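Long-range contacts in amidase (Bacillus anthracis, PDB 5EWQ), which probably hydrolyses amide bonds as a member of the amidase signature family, whose relatives include a glutamyl-tRNA(Gln) amidotransferase subunit: residues A[87-92]-A[184-189]; A[129-134]-A[163-168]; A[350-355]-A[453-458]; A[431-436]-A[462-467]. All coordinates share one frame; numbering follows the deposited sequence.

Following the chain from the N terminus, contact 1 opens at 87-92 and closes at 184-189. Contact 2 is nested inside that loop and joins 129-134 to 163-168. Strands 88-91 and 161-166 are neighbours in the large mixed sheet, and the two contacts touch, with centres about 8 Å apart. Contact 3 then opens at 350-355. It joins the loop after edge strand 345-347 to the start of helix 457-462. Contact 4 opens at 431-436, on helix 418-437, before contact 3 closes at 453-458, so these two cross. Contact 4 closes last, at 462-467. It ties that helix to the start of strand 466-473. The two pairs lie on opposite sides of the chain's centre.

Contact 1 of 4, residues A[87-92]-A[184-189]; sequences SVTEIN and SGKKGQ
E90 and K186 form a salt bridge between edge strand 88-91 and the turn at 184-189. K186 NZ lies 3.4 Å from E90 OE2. As a hydrogen bond it is weak. Each group also has a second charged partner. K186 NZ also pairs with D123 OD1, and E90 OE2 pairs with R21 NH1 of helix 20-28. The K186 side chain is fully extended and that of E90 is bent at chi2; the two cross at about a right angle. T89 lies beside the ion pair. Its OG1 is bonded to D123 OD1, so D123 serves both the hydroxyl and the lysine. The methyl of T89 turns the other way, and its CG2 packs on K187 CB at 3.7 Å. K187 lays its aliphatic part across the V88 carbonyl, with CE 3.5 Å from V88 O. Its chain bends twice, and NZ is held by Q80 OE1 and N86 OD1. T89 and E90 both face K165 on the next strand, a classic beta bulge. The turn is held from within. S184 OG accepts from K187 N at 3.2 Å, an ST motif, and more weakly from G188 N at 3.5 Å. The same hydroxyl is bonded to N167 OD1. Backbone bonds between S184 and G188 close the turn. Every polar side-chain end that meets across this buried contact thus has a partner. The alternating charges of R21, E90, K186 and D123 probably offset one another and favour the ionised forms of E90 and K186.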
loop_
_atom_site.group_PDB
_atom_site.type_symbol
_atom_site.label_atom_id
_atom_site.label_comp_id
_atom_site.label_asym_id
_atom_site.label_seq_id
_atom_site.Cartn_x
_atom_site.Cartn_y
_atom_site.Cartn_z
ATOM N N SER A 87 7.085 -11.137 -4.450
ATOM C CA SER A 87 6.287 -10.088 -3.828
ATOM C C SER A 87 4.990 -10.633 -3.243
ATOM O O SER A 87 4.210 -9.890 -2.647
ATOM C CB SER A 87 5.974 -8.989 -4.841
ATOM O OG SER A 87 5.181 -9.490 -5.903
ATOM N N VAL A 88 4.766 -11.930 -3.417
ATOM C CA VAL A 88 3.556 -12.572 -2.918
ATOM C C VAL A 88 3.874 -13.555 -1.798
ATOM O O VAL A 88 4.675 -14.473 -1.976
ATOM C CB VAL A 88 2.810 -13.311 -4.043
ATOM C CG1 VAL A 88 1.570 -13.996 -3.496
ATOM C CG2 VAL A 88 2.444 -12.344 -5.156
ATOM N N THR A 89 3.246 -13.356 -0.643
ATOM C CA THR A 89 3.449 -14.242 0.497
ATOM C C THR A 89 2.431 -15.373 0.512
ATOM O O THR A 89 2.777 -16.527 0.757
ATOM C CB THR A 89 3.359 -13.484 1.835
ATOM O OG1 THR A 89 2.145 -12.723 1.876
ATOM C CG2 THR A 89 4.544 -12.550 2.003
ATOM N N GLU A 90 1.174 -15.038 0.247
ATOM C CA GLU A 90 0.103 -16.020 0.328
ATOM C C GLU A 90 -0.805 -15.986 -0.896
ATOM O O GLU A 90 -0.973 -14.945 -1.530
ATOM C CB GLU A 90 -0.726 -15.792 1.593
ATOM C CG GLU A 90 -1.163 -17.070 2.279
ATOM C CD GLU A 90 -0.010 -17.779 2.964
ATOM O OE1 GLU A 90 -0.017 -19.030 3.002
ATOM O OE2 GLU A 90 0.900 -17.086 3.468
ATOM N N ILE A 91 -1.386 -17.136 -1.220
ATOM C CA ILE A 91 -2.351 -17.242 -2.308
ATOM C C ILE A 91 -3.603 -17.960 -1.825
ATOM O O ILE A 91 -3.518 -19.036 -1.238
ATOM C CB ILE A 91 -1.767 -17.993 -3.523
ATOM C CG1 ILE A 91 -0.727 -17.129 -4.236
ATOM C CG2 ILE A 91 -2.870 -18.382 -4.496
ATOM C CD1 ILE A 91 -1.302 -15.886 -4.879
ATOM N N ASN A 92 -4.762 -17.353 -2.062
ATOM C CA ASN A 92 -6.037 -17.967 -1.717
ATOM C C ASN A 92 -6.247 -19.254 -2.511
ATOM O O ASN A 92 -6.329 -19.221 -3.738
ATOM C CB ASN A 92 -7.186 -16.988 -1.974
ATOM C CG ASN A 92 -8.494 -17.428 -1.335
ATOM O OD1 ASN A 92 -8.711 -18.611 -1.072
ATOM N ND2 ASN A 92 -9.379 -16.469 -1.087
ATOM N N SER A 184 11.416 -9.806 4.234
ATOM C CA SER A 184 10.645 -10.390 5.323
ATOM C C SER A 184 11.170 -11.785 5.631
ATOM O O SER A 184 11.540 -12.527 4.722
ATOM C CB SER A 184 9.159 -10.454 4.971
ATOM O OG SER A 184 8.910 -11.469 4.016
ATOM N N GLY A 185 11.199 -12.140 6.910
ATOM C CA GLY A 185 11.667 -13.452 7.322
ATOM C C GLY A 185 10.712 -14.558 6.917
ATOM O O GLY A 185 11.056 -15.737 6.966
ATOM N N LYS A 186 9.508 -14.171 6.508
ATOM C CA LYS A 186 8.475 -15.126 6.128
ATOM C C LYS A 186 8.645 -15.630 4.699
ATOM O O LYS A 186 8.629 -16.836 4.451
ATOM C CB LYS A 186 7.092 -14.495 6.291
ATOM C CG LYS A 186 5.943 -15.392 5.869
ATOM C CD LYS A 186 4.626 -14.639 5.907
ATOM C CE LYS A 186 3.458 -15.538 5.542
ATOM N NZ LYS A 186 2.168 -14.795 5.559
ATOM N N LYS A 187 8.807 -14.703 3.759
ATOM C CA LYS A 187 8.862 -15.062 2.346
ATOM C C LYS A 187 10.224 -14.767 1.720
ATOM O O LYS A 187 10.682 -15.499 0.842
ATOM C CB LYS A 187 7.768 -14.326 1.571
ATOM C CG LYS A 187 7.517 -14.890 0.187
ATOM C CD LYS A 187 7.091 -16.348 0.263
ATOM C CE LYS A 187 6.961 -16.961 -1.120
ATOM N NZ LYS A 187 8.267 -17.001 -1.835
ATOM N N GLY A 188 10.868 -13.696 2.169
ATOM C CA GLY A 188 12.171 -13.326 1.647
ATOM C C GLY A 188 12.218 -11.903 1.124
ATOM O O GLY A 188 11.454 -11.044 1.563
ATOM N N GLN A 189 13.116 -11.658 0.174
ATOM C CA GLN A 189 13.341 -10.311 -0.342
ATOM C C GLN A 189 12.442 -9.970 -1.526
ATOM O O GLN A 189 12.337 -10.736 -2.483
ATOM C CB GLN A 189 14.806 -10.142 -0.749
ATOM C CG GLN A 189 15.117 -8.803 -1.397
ATOM C CD GLN A 189 14.952 -7.643 -0.438
ATOM O OE1 GLN A 189 15.592 -7.596 0.612
ATOM N NE2 GLN A 189 14.083 -6.701 -0.790
#

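Contact 2 of 4, residues A[129-134]-A[163-168]; sequences KVMPTS and LGKANM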
loop_
_atom_site.group_PDB
_atom_site.type_symbol
_atom_site.label_atom_id
_atom_site.label_comp_id
_atom_site.label_asym_id
_atom_site.label_seq_id
_atom_site.Cartn_x
_atom_site.Cartn_y
_atom_site.Cartn_z
ATOM N N LYS A 129 -9.793 -18.177 8.181
ATOM C CA LYS A 129 -9.756 -19.598 7.825
ATOM C C LYS A 129 -8.969 -19.943 6.557
ATOM O O LYS A 129 -8.797 -21.120 6.240
ATOM C CB LYS A 129 -11.186 -20.132 7.683
ATOM N N VAL A 130 -8.483 -18.935 5.841
ATOM C CA VAL A 130 -7.861 -19.175 4.544
ATOM C C VAL A 130 -6.375 -18.819 4.512
ATOM O O VAL A 130 -5.525 -19.696 4.356
ATOM C CB VAL A 130 -8.582 -18.389 3.433
ATOM C CG1 VAL A 130 -7.899 -18.611 2.099
ATOM C CG2 VAL A 130 -10.043 -18.803 3.355
HETATM N N MSE A 131 -6.066 -17.535 4.656
HETATM C CA MSE A 131 -4.689 -17.070 4.523
HETATM C C MSE A 131 -4.119 -16.532 5.833
HETATM O O MSE A 131 -4.739 -15.696 6.491
HETATM C CB MSE A 131 -4.599 -15.997 3.440
HETATM C CG MSE A 131 -4.853 -16.513 2.035
HETATM SE SE MSE A 131 -5.519 -15.118 0.852
HETATM C CE MSE A 131 -7.242 -14.801 1.715
ATOM N N PRO A 132 -2.929 -17.021 6.211
ATOM C CA PRO A 132 -2.214 -16.591 7.417
ATOM C C PRO A 132 -1.872 -15.105 7.424
ATOM O O PRO A 132 -1.542 -14.538 6.383
ATOM C CB PRO A 132 -0.934 -17.432 7.384
ATOM C CG PRO A 132 -1.298 -18.635 6.596
ATOM C CD PRO A 132 -2.254 -18.151 5.549
ATOM N N THR A 133 -1.957 -14.487 8.597
ATOM C CA THR A 133 -1.561 -13.098 8.775
ATOM C C THR A 133 -0.300 -13.062 9.623
ATOM O O THR A 133 -0.313 -13.481 10.779
ATOM C CB THR A 133 -2.670 -12.269 9.443
ATOM O OG1 THR A 133 -3.913 -12.510 8.775
ATOM C CG2 THR A 133 -2.340 -10.786 9.380
ATOM N N SER A 134 0.790 -12.565 9.052
ATOM C CA SER A 134 2.090 -12.719 9.690
ATOM C C SER A 134 2.876 -11.422 9.821
ATOM O O SER A 134 3.871 -11.374 10.543
ATOM C CB SER A 134 2.923 -13.736 8.911
ATOM O OG SER A 134 2.162 -14.896 8.622
ATOM N N LEU A 163 -7.425 -12.175 -3.518
ATOM C CA LEU A 163 -6.667 -13.087 -4.365
ATOM C C LEU A 163 -5.514 -13.719 -3.592
ATOM O O LEU A 163 -5.247 -14.914 -3.721
ATOM C CB LEU A 163 -6.134 -12.356 -5.597
ATOM C CG LEU A 163 -5.207 -13.153 -6.516
ATOM C CD1 LEU A 163 -5.934 -14.346 -7.116
ATOM C CD2 LEU A 163 -4.635 -12.261 -7.608
ATOM N N GLY A 164 -4.837 -12.904 -2.790
ATOM C CA GLY A 164 -3.716 -13.371 -1.995
ATOM C C GLY A 164 -3.140 -12.269 -1.125
ATOM O O GLY A 164 -3.769 -11.229 -0.932
ATOM N N LYS A 165 -1.942 -12.493 -0.599
ATOM C CA LYS A 165 -1.300 -11.500 0.253
ATOM C C LYS A 165 0.077 -11.106 -0.271
ATOM O O LYS A 165 0.783 -11.915 -0.873
ATOM C CB LYS A 165 -1.202 -12.017 1.689
ATOM C CG LYS A 165 -2.560 -12.168 2.355
ATOM C CD LYS A 165 -2.445 -12.573 3.813
ATOM C CE LYS A 165 -3.820 -12.614 4.463
ATOM N NZ LYS A 165 -3.767 -13.048 5.885
ATOM N N ALA A 166 0.448 -9.851 -0.036
ATOM C CA ALA A 166 1.665 -9.287 -0.605
ATOM C C ALA A 166 2.818 -9.261 0.390
ATOM O O ALA A 166 2.610 -9.152 1.599
ATOM C CB ALA A 166 1.396 -7.888 -1.120
ATOM N N ASN A 167 4.037 -9.356 -0.133
ATOM C CA ASN A 167 5.233 -9.297 0.694
ATOM C C ASN A 167 5.424 -7.895 1.258
ATOM O O ASN A 167 4.856 -6.930 0.747
ATOM C CB ASN A 167 6.463 -9.731 -0.108
ATOM C CG ASN A 167 7.611 -10.176 0.778
ATOM O OD1 ASN A 167 7.460 -10.294 1.993
ATOM N ND2 ASN A 167 8.762 -10.434 0.170
HETATM N N MSE A 168 6.222 -7.785 2.313
HETATM C CA MSE A 168 6.391 -6.512 3.000
HETATM C C MSE A 168 7.662 -6.477 3.832
HETATM O O MSE A 168 8.219 -7.518 4.178
HETATM C CB MSE A 168 5.186 -6.241 3.901
HETATM C CG MSE A 168 4.906 -7.364 4.887
HETATM SE SE MSE A 168 3.448 -6.980 6.123
HETATM C CE MSE A 168 4.319 -5.636 7.228
#
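K165 reaches M131 and P132 because CG lies anti to the carbonyl carbon (chi1 -67°) and the rest of its chain is extended. The ammonium group is thereby carried from strand 161-166, in the large mixed sheet of the amidase fold, to the loop that follows strand 118-122. There NZ donates to two successive carbonyls, M131 O at 2.9 Å and P132 O at 2.7 Å. It stands above both carbonyl planes, about 70° out of each. V125 O and T127 OG1, from earlier in the same loop, also bond to NZ. This buried lysine therefore gathers several oxygens of the loop around one charge, which is consistent with the lysine holding the loop beside the sheet. P132 O also lies 3.4 Å from K165 CD, so the carbonyl rests against the end of the aliphatic chain. M131, a selenomethionine, packs along the same lysine, with its CB 3.6 Å from K165 CE. E90 of the neighbouring strand 88-91 touches M131, P132 and K165. The M131 chain then bends at its last torsion (chi3 -66°). Its selenium, SE, settles 3.8 Å from G164 CA.

Contact 3 of 4, residues A[350-355]-A[453-458]; sequences IQLNNG and NEEVLL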
loop_
_atom_site.group_PDB
_atom_site.type_symbol
_atom_site.label_atom_id
_atom_site.label_comp_id
_atom_site.label_asym_id
_atom_site.label_seq_id
_atom_site.Cartn_x
_atom_site.Cartn_y
_atom_site.Cartn_z
ATOM N N ILE A 350 8.396 25.654 -1.512
ATOM C CA ILE A 350 8.017 25.620 -0.106
ATOM C C ILE A 350 8.831 24.580 0.650
ATOM O O ILE A 350 8.753 23.390 0.349
ATOM C CB ILE A 350 6.515 25.303 0.064
ATOM C CG1 ILE A 350 5.663 26.332 -0.678
ATOM C CG2 ILE A 350 6.143 25.231 1.544
ATOM C CD1 ILE A 350 4.187 26.090 -0.543
ATOM N N GLN A 351 9.615 25.030 1.625
ATOM C CA GLN A 351 10.403 24.123 2.451
ATOM C C GLN A 351 9.762 23.949 3.825
ATOM O O GLN A 351 9.839 24.836 4.677
ATOM C CB GLN A 351 11.841 24.628 2.593
ATOM C CG GLN A 351 12.731 23.725 3.436
ATOM C CD GLN A 351 14.207 23.955 3.185
ATOM O OE1 GLN A 351 14.588 24.647 2.241
ATOM N NE2 GLN A 351 15.047 23.370 4.030
ATOM N N LEU A 352 9.122 22.802 4.026
ATOM C CA LEU A 352 8.460 22.493 5.287
ATOM C C LEU A 352 9.473 22.355 6.416
ATOM O O LEU A 352 10.595 21.893 6.202
ATOM C CB LEU A 352 7.634 21.211 5.157
ATOM C CG LEU A 352 6.142 21.347 4.844
ATOM C CD1 LEU A 352 5.891 22.411 3.792
ATOM C CD2 LEU A 352 5.574 20.011 4.388
ATOM N N ASN A 353 9.074 22.761 7.617
ATOM C CA ASN A 353 9.949 22.684 8.780
ATOM C C ASN A 353 9.567 21.538 9.710
ATOM O O ASN A 353 8.480 21.529 10.287
ATOM C CB ASN A 353 9.930 24.006 9.548
ATOM C CG ASN A 353 10.814 23.978 10.779
ATOM O OD1 ASN A 353 10.359 23.655 11.877
ATOM N ND2 ASN A 353 12.085 24.317 10.603
ATOM N N ASN A 354 10.470 20.572 9.850
ATOM C CA ASN A 354 10.238 19.425 10.717
ATOM C C ASN A 354 10.762 19.670 12.128
ATOM O O ASN A 354 11.792 19.125 12.521
ATOM C CB ASN A 354 10.890 18.171 10.130
ATOM C CG ASN A 354 10.392 17.854 8.733
ATOM O OD1 ASN A 354 9.250 18.151 8.386
ATOM N ND2 ASN A 354 11.251 17.248 7.922
ATOM N N GLY A 355 10.047 20.497 12.883
ATOM C CA GLY A 355 10.448 20.826 14.238
ATOM C C GLY A 355 9.429 20.392 15.272
ATOM O O GLY A 355 8.241 20.686 15.150
ATOM N N ASN A 453 9.357 10.294 -1.115
ATOM C CA ASN A 453 8.924 10.369 0.278
ATOM C C ASN A 453 9.753 11.337 1.119
ATOM O O ASN A 453 10.060 11.058 2.280
ATOM C CB ASN A 453 8.960 8.977 0.913
ATOM C CG ASN A 453 10.359 8.396 0.968
ATOM O OD1 ASN A 453 11.196 8.681 0.110
ATOM N ND2 ASN A 453 10.622 7.581 1.982
ATOM N N GLU A 454 10.098 12.481 0.540
ATOM C CA GLU A 454 10.957 13.449 1.214
ATOM C C GLU A 454 10.240 14.201 2.335
ATOM O O GLU A 454 10.863 14.591 3.323
ATOM C CB GLU A 454 11.524 14.444 0.199
ATOM C CG GLU A 454 12.445 13.810 -0.831
ATOM C CD GLU A 454 12.904 14.793 -1.890
ATOM O OE1 GLU A 454 12.508 15.976 -1.819
ATOM O OE2 GLU A 454 13.661 14.380 -2.795
ATOM N N GLU A 455 8.933 14.402 2.185
ATOM C CA GLU A 455 8.160 15.139 3.182
ATOM C C GLU A 455 6.891 14.393 3.587
ATOM O O GLU A 455 5.785 14.803 3.237
ATOM C CB GLU A 455 7.794 16.530 2.654
ATOM C CG GLU A 455 8.983 17.379 2.230
ATOM C CD GLU A 455 9.900 17.726 3.386
ATOM O OE1 GLU A 455 9.405 17.848 4.526
ATOM O OE2 GLU A 455 11.119 17.875 3.154
ATOM N N VAL A 456 7.052 13.307 4.336
ATOM C CA VAL A 456 5.914 12.495 4.755
ATOM C C VAL A 456 5.667 12.610 6.257
ATOM O O VAL A 456 4.551 12.395 6.731
ATOM C CB VAL A 456 6.121 11.011 4.388
ATOM C CG1 VAL A 456 4.831 10.227 4.570
ATOM C CG2 VAL A 456 6.605 10.891 2.961
ATOM N N LEU A 457 6.716 12.963 6.995
ATOM C CA LEU A 457 6.664 13.039 8.454
ATOM C C LEU A 457 5.513 13.894 8.977
ATOM O O LEU A 457 4.809 13.498 9.905
ATOM C CB LEU A 457 7.989 13.583 8.997
ATOM C CG LEU A 457 8.054 13.838 10.505
ATOM C CD1 LEU A 457 7.772 12.561 11.279
ATOM C CD2 LEU A 457 9.405 14.420 10.896
ATOM N N LEU A 458 5.318 15.061 8.373
ATOM C CA LEU A 458 4.313 16.006 8.847
ATOM C C LEU A 458 2.892 15.565 8.506
ATOM O O LEU A 458 2.007 15.588 9.362
ATOM C CB LEU A 458 4.579 17.395 8.265
ATOM C CG LEU A 458 5.971 17.971 8.534
ATOM C CD1 LEU A 458 6.086 19.380 7.980
ATOM C CD2 LEU A 458 6.283 17.951 10.020
#
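L352 and L458 make the apolar part of this contact. It lies at one end of the large mixed sheet of the amidase fold. L352 belongs to the loop that follows edge strand 345-347, and L458 is in the first turn of helix 457-462. The two side chains run past each other in opposite directions. One methyl of L458 does most of the touching: CD1 lies 3.7 Å from L352 CD2, and it is as close to L352 CB and CG. E435 and L436 of helix 418-437 also pack on L458, so its side chain is buried between the loop and that helix. This is the tightly packed part. N354 closes over L458 from the solvent side. Its CG is anti to the carbonyl carbon (chi1 -57°), and this turns the amide towards the helix start. As modelled, the amide oxygen lies beside the leucine branch point. The outer part is looser. L457 comes no nearer to N354 than 4.1 Å, between its CD2 and N354 CB. E455 bends back at CG, and its OE1 stops 3.9 Å from L352 CB. The same carboxylate oxygen is 3.9 Å from N354 ND2, too long for a hydrogen bond. The carboxylate and amide planes are only 29° apart, but the two groups merely lie near each other toward the solvent side. Van der Waals packing thus carries the contact, and its surface side is less closely fitted. In the model, N354 OD1 lies 3.3 Å from L458 CG and 3.4 Å from L458 CD2.

Contact 4 of 4, residues A[431-436]-A[462-467]; sequences NAKKEL and AGYPEL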
loop_
_atom_site.group_PDB
_atom_site.type_symbol
_atom_site.label_atom_id
_atom_site.label_comp_id
_atom_site.label_asym_id
_atom_site.label_seq_id
_atom_site.Cartn_x
_atom_site.Cartn_y
_atom_site.Cartn_z
ATOM N N ASN A 431 1.930 20.643 15.932
ATOM C CA ASN A 431 2.982 21.257 15.126
ATOM C C ASN A 431 2.799 20.978 13.638
ATOM O O ASN A 431 2.843 21.893 12.816
ATOM C CB ASN A 431 4.359 20.767 15.579
ATOM C CG ASN A 431 4.771 21.341 16.919
ATOM O OD1 ASN A 431 3.943 21.861 17.666
ATOM N ND2 ASN A 431 6.058 21.246 17.232
ATOM N N ALA A 432 2.593 19.708 13.304
ATOM C CA ALA A 432 2.446 19.289 11.915
ATOM C C ALA A 432 1.179 19.859 11.284
ATOM O O ALA A 432 1.190 20.291 10.131
ATOM C CB ALA A 432 2.447 17.772 11.819
ATOM N N LYS A 433 0.091 19.856 12.047
ATOM C CA LYS A 433 -1.192 20.348 11.554
ATOM C C LYS A 433 -1.134 21.849 11.289
ATOM O O LYS A 433 -1.717 22.341 10.325
ATOM C CB LYS A 433 -2.307 20.025 12.551
ATOM C CG LYS A 433 -3.713 20.219 12.012
ATOM C CD LYS A 433 -4.751 19.738 13.014
ATOM C CE LYS A 433 -6.162 19.872 12.464
ATOM N NZ LYS A 433 -7.183 19.392 13.438
ATOM N N LYS A 434 -0.422 22.572 12.148
ATOM C CA LYS A 434 -0.259 24.012 11.985
ATOM C C LYS A 434 0.683 24.324 10.828
ATOM O O LYS A 434 0.475 25.284 10.086
ATOM C CB LYS A 434 0.264 24.646 13.276
ATOM N N GLU A 435 1.720 23.504 10.680
ATOM C CA GLU A 435 2.691 23.678 9.607
ATOM C C GLU A 435 2.048 23.464 8.241
ATOM O O GLU A 435 2.342 24.180 7.285
ATOM C CB GLU A 435 3.869 22.718 9.790
ATOM C CG GLU A 435 4.934 22.821 8.709
ATOM C CD GLU A 435 5.632 24.168 8.700
ATOM O OE1 GLU A 435 6.663 24.308 9.389
ATOM O OE2 GLU A 435 5.152 25.084 8.000
ATOM N N LEU A 436 1.165 22.472 8.160
ATOM C CA LEU A 436 0.470 22.163 6.916
ATOM C C LEU A 436 -0.571 23.226 6.582
ATOM O O LEU A 436 -0.613 23.732 5.462
ATOM C CB LEU A 436 -0.191 20.785 7.001
ATOM C CG LEU A 436 0.595 19.605 6.422
ATOM C CD1 LEU A 436 2.015 19.570 6.960
ATOM C CD2 LEU A 436 -0.119 18.295 6.715
ATOM N N ALA A 462 -0.059 14.562 11.246
ATOM C CA ALA A 462 -1.212 15.454 11.242
ATOM C C ALA A 462 -2.477 14.740 10.768
ATOM O O ALA A 462 -3.590 15.210 11.004
ATOM C CB ALA A 462 -0.933 16.669 10.372
ATOM N N GLY A 463 -2.301 13.605 10.100
ATOM C CA GLY A 463 -3.425 12.808 9.645
ATOM C C GLY A 463 -3.956 13.229 8.289
ATOM O O GLY A 463 -5.016 12.774 7.859
ATOM N N TYR A 464 -3.218 14.102 7.613
ATOM C CA TYR A 464 -3.610 14.581 6.294
ATOM C C TYR A 464 -3.372 13.513 5.230
ATOM O O TYR A 464 -2.408 12.753 5.315
ATOM C CB TYR A 464 -2.850 15.863 5.943
ATOM C CG TYR A 464 -3.417 17.103 6.599
ATOM C CD1 TYR A 464 -3.408 17.250 7.978
ATOM C CD2 TYR A 464 -3.958 18.128 5.836
ATOM C CE1 TYR A 464 -3.926 18.380 8.581
ATOM C CE2 TYR A 464 -4.477 19.263 6.427
ATOM C CZ TYR A 464 -4.457 19.383 7.800
ATOM O OH TYR A 464 -4.974 20.510 8.394
ATOM N N PRO A 465 -4.259 13.450 4.225
ATOM C CA PRO A 465 -4.176 12.430 3.175
ATOM C C PRO A 465 -3.000 12.635 2.219
ATOM O O PRO A 465 -2.575 13.766 1.989
ATOM C CB PRO A 465 -5.506 12.584 2.435
ATOM C CG PRO A 465 -5.890 14.002 2.654
ATOM C CD PRO A 465 -5.429 14.328 4.045
ATOM N N GLU A 466 -2.490 11.535 1.674
ATOM C CA GLU A 466 -1.373 11.573 0.737
ATOM C C GLU A 466 -1.684 10.739 -0.498
ATOM O O GLU A 466 -2.214 9.636 -0.386
ATOM C CB GLU A 466 -0.095 11.057 1.400
ATOM C CG GLU A 466 0.290 11.776 2.679
ATOM C CD GLU A 466 1.300 10.994 3.490
ATOM O OE1 GLU A 466 1.609 9.846 3.103
ATOM O OE2 GLU A 466 1.784 11.520 4.513
ATOM N N LEU A 467 -1.352 11.262 -1.675
ATOM C CA LEU A 467 -1.607 10.543 -2.919
ATOM C C LEU A 467 -0.373 10.503 -3.816
ATOM O O LEU A 467 0.104 11.539 -4.278
ATOM C CB LEU A 467 -2.778 11.176 -3.673
ATOM C CG LEU A 467 -3.195 10.470 -4.964
ATOM C CD1 LEU A 467 -3.633 9.043 -4.675
ATOM C CD2 LEU A 467 -4.297 11.240 -5.671
#
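A462, just before G463, points its methyl at helix 418-437. A462 CB lies 3.8 Å from A432 CB and 3.7 Å from the backbone N of K433. The backbones come close here, with the CA atoms of K433 and A462 4.9 Å apart, consistent with the small side chains of A432 and A462. L436, one turn further along helix 418-437, adds its CD2 at 4.1 Å from A462 CB. G463 follows. It is the first residue to leave helical backbone angles and has a positive phi (87°). The chain then brings Y464 against the same helix. L436 CD2 lies over one face of the ring, displaced toward the rim. It is 3.5 Å from Y464 CG and 3.9 Å from the ring centroid. The direction is 26° off the ring normal, which makes this a CH-pi contact. K433 meets the ring differently. Its extended side chain passes the edge at about a right angle, with CG 3.8 Å from Y464 OH. That hydroxyl is bonded to N437 OD1, just beyond the helix segment, so the phenol is held at its far end as well as over a face. Past Y464 the chain turns away into the sheet. P465 and E466 have backbone bonds to G486 and R242, and L467 packs on V239 and L241. The arrangement is a helix-to-strand connection in the alpha/beta core of the amidase fold, with helix 418-437 packed on the short link between helix 457-462 and strand 466-473.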